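Local coordinates for flagellar brake protein YcgR (Escherichia coli K-12, PDB 5Y6H) that acts as a flagellar brake, slowing the motor in response to cyclic di-GMP, and is represented here by its N-terminal domain, the part involved in FliG binding, at residues Ala15-Gly18 with Val19-Leu23. Sequence-based numbering, arbitrary orientation.
Sequences AVLG and VLRDL
V19, L20, R21 and D22 each turn their amide back onto the carbonyl four residues earlier, so 15-18 and 19-23 are successive turns of one alpha-helix. The bond from R21 N to L17 O is the shortest of the four, 2.9 Å, and nearly in line with the carbonyl (C=O...N 163°). L20 N to V16 O is 3.2 Å, and V19 N to A15 O is weak at 3.4 Å. D22 N reaches G18 O at 3.2 Å, tilted 27° from the carbonyl plane. On the buried side V16 and L20 run alongside each other in the same direction, with V16 CG1 4.1 Å from L20 CD1. V19 sends CG2 back beside its own backbone N (CG1 is anti to that N), which sets CG2 3.6 Å from A15 O. L17 and R21 pair nearer solvent: the arginine chain, bent at chi2 (-102°), folds back across the leucine, and L17 CD2 meets the guanidinium obliquely in van der Waals contact, 3.9 Å from R21 NH2. V16, V19 and L20 also pack on L108 of strand 108-111, and L20 on I46 and F84. This is the i to i+4 pattern of an amphipathic helix, here helix 13-26, laid against the antiparallel sheet of the PilZN domain.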
ATOM      1  N   ALA A  15       6.242   0.844 -14.774  1.00 24.60           N
ATOM      2  CA  ALA A  15       6.841   1.815 -13.865  1.00 21.50           C
ATOM      3  C   ALA A  15       6.235   1.719 -12.471  1.00 18.22           C
ATOM      4  O   ALA A  15       6.944   1.882 -11.470  1.00 20.51           O
ATOM      5  CB  ALA A  15       6.676   3.227 -14.427  1.00 27.87           C
ATOM      6  N   VAL A  16       4.924   1.469 -12.388  1.00 19.67           N
ATOM      7  CA  VAL A  16       4.268   1.324 -11.089  1.00 16.44           C
ATOM      8  C   VAL A  16       4.816   0.108 -10.354  1.00 16.73           C
ATOM      9  O   VAL A  16       5.173   0.182  -9.172  1.00 17.21           O
ATOM     10  CB  VAL A  16       2.740   1.230 -11.260  1.00 18.42           C
ATOM     11  CG1 VAL A  16       2.083   0.761  -9.955  1.00 18.62           C
ATOM     12  CG2 VAL A  16       2.169   2.569 -11.696  1.00 22.10           C
ATOM     13  N   LEU A  17       4.887  -1.032 -11.047  1.00 16.92           N
ATOM     14  CA  LEU A  17       5.380  -2.249 -10.412  1.00 17.63           C
ATOM     15  C   LEU A  17       6.834  -2.097  -9.978  1.00 17.62           C
ATOM     16  O   LEU A  17       7.231  -2.615  -8.930  1.00 18.41           O
ATOM     17  CB  LEU A  17       5.211  -3.441 -11.358  1.00 18.48           C
ATOM     18  CG  LEU A  17       5.516  -4.830 -10.789  1.00 20.34           C
ATOM     19  CD1 LEU A  17       4.619  -5.119  -9.602  1.00 20.83           C
ATOM     20  CD2 LEU A  17       5.339  -5.894 -11.856  1.00 22.23           C
ATOM     21  N   GLY A  18       7.641  -1.374 -10.761  1.00 19.31           N
ATOM     22  CA  GLY A  18       9.037  -1.189 -10.391  1.00 20.23           C
ATOM     23  C   GLY A  18       9.209  -0.508  -9.046  1.00 20.16           C
ATOM     24  O   GLY A  18      10.063  -0.900  -8.246  1.00 19.05           O
ATOM     25  N   VAL A  19       8.394   0.512  -8.772  1.00 18.57           N
ATOM     26  CA  VAL A  19       8.465   1.186  -7.479  1.00 17.93           C
ATOM     27  C   VAL A  19       8.020   0.248  -6.365  1.00 16.31           C
ATOM     28  O   VAL A  19       8.611   0.225  -5.278  1.00 17.85           O
ATOM     29  CB  VAL A  19       7.622   2.475  -7.494  1.00 17.80           C
ATOM     30  CG1 VAL A  19       7.583   3.103  -6.104  1.00 17.82           C
ATOM     31  CG2 VAL A  19       8.168   3.462  -8.517  1.00 21.75           C
ATOM     32  N   LEU A  20       6.970  -0.538  -6.618  1.00 17.55           N
ATOM     33  CA  LEU A  20       6.469  -1.457  -5.602  1.00 14.81           C
ATOM     34  C   LEU A  20       7.498  -2.531  -5.274  1.00 17.71           C
ATOM     35  O   LEU A  20       7.622  -2.949  -4.116  1.00 17.45           O
ATOM     36  CB  LEU A  20       5.159  -2.089  -6.073  1.00 16.79           C
ATOM     37  CG  LEU A  20       3.969  -1.135  -6.204  1.00 19.87           C
ATOM     38  CD1 LEU A  20       2.781  -1.848  -6.836  1.00 20.07           C
ATOM     39  CD2 LEU A  20       3.589  -0.542  -4.851  1.00 19.14           C
ATOM     40  N   ARG A  21       8.248  -2.989  -6.283  1.00 14.46           N
ATOM     41  CA  ARG A  21       9.322  -3.946  -6.032  1.00 19.20           C
ATOM     42  C   ARG A  21      10.379  -3.352  -5.109  1.00 17.06           C
ATOM     43  O   ARG A  21      10.862  -4.028  -4.193  1.00 17.96           O
ATOM     44  CB  ARG A  21       9.962  -4.393  -7.350  1.00 22.83           C
ATOM     45  CG  ARG A  21       9.011  -5.065  -8.329  1.00 25.55           C
ATOM     46  CD  ARG A  21       9.174  -6.570  -8.330  1.00 29.33           C
ATOM     47  NE  ARG A  21       8.510  -7.189  -9.472  1.00 26.72           N
ATOM     48  CZ  ARG A  21       8.005  -8.417  -9.455  1.00 25.65           C
ATOM     49  NH1 ARG A  21       8.092  -9.147  -8.351  1.00 27.62           N
ATOM     50  NH2 ARG A  21       7.417  -8.915 -10.535  1.00 24.59           N
ATOM     51  N   ASP A  22      10.752  -2.089  -5.338  1.00 20.24           N
ATOM     52  CA  ASP A  22      11.717  -1.426  -4.464  1.00 21.10           C
ATOM     53  C   ASP A  22      11.155  -1.252  -3.058  1.00 22.41           C
ATOM     54  O   ASP A  22      11.884  -1.401  -2.068  1.00 20.98           O
ATOM     55  CB  ASP A  22      12.108  -0.064  -5.042  1.00 22.62           C
ATOM     56  CG  ASP A  22      13.164  -0.162  -6.130  1.00 31.22           C
ATOM     57  OD1 ASP A  22      13.713  -1.261  -6.352  1.00 30.83           O
ATOM     58  OD2 ASP A  22      13.447   0.874  -6.766  1.00 29.42           O
ATOM     59  N   LEU A  23       9.864  -0.928  -2.957  1.00 18.46           N
ATOM     60  CA  LEU A  23       9.219  -0.757  -1.657  1.00 14.82           C
ATOM     61  C   LEU A  23       9.213  -2.057  -0.865  1.00 18.58           C
ATOM     62  O   LEU A  23       9.485  -2.067   0.342  1.00 17.86           O
ATOM     63  CB  LEU A  23       7.794  -0.244  -1.859  1.00 17.28           C
ATOM     64  CG  LEU A  23       6.997   0.154  -0.616  1.00 16.14           C
ATOM     65  CD1 LEU A  23       7.737   1.207   0.204  1.00 20.53           C
ATOM     66  CD2 LEU A  23       5.613   0.650  -1.019  1.00 19.01           C
TER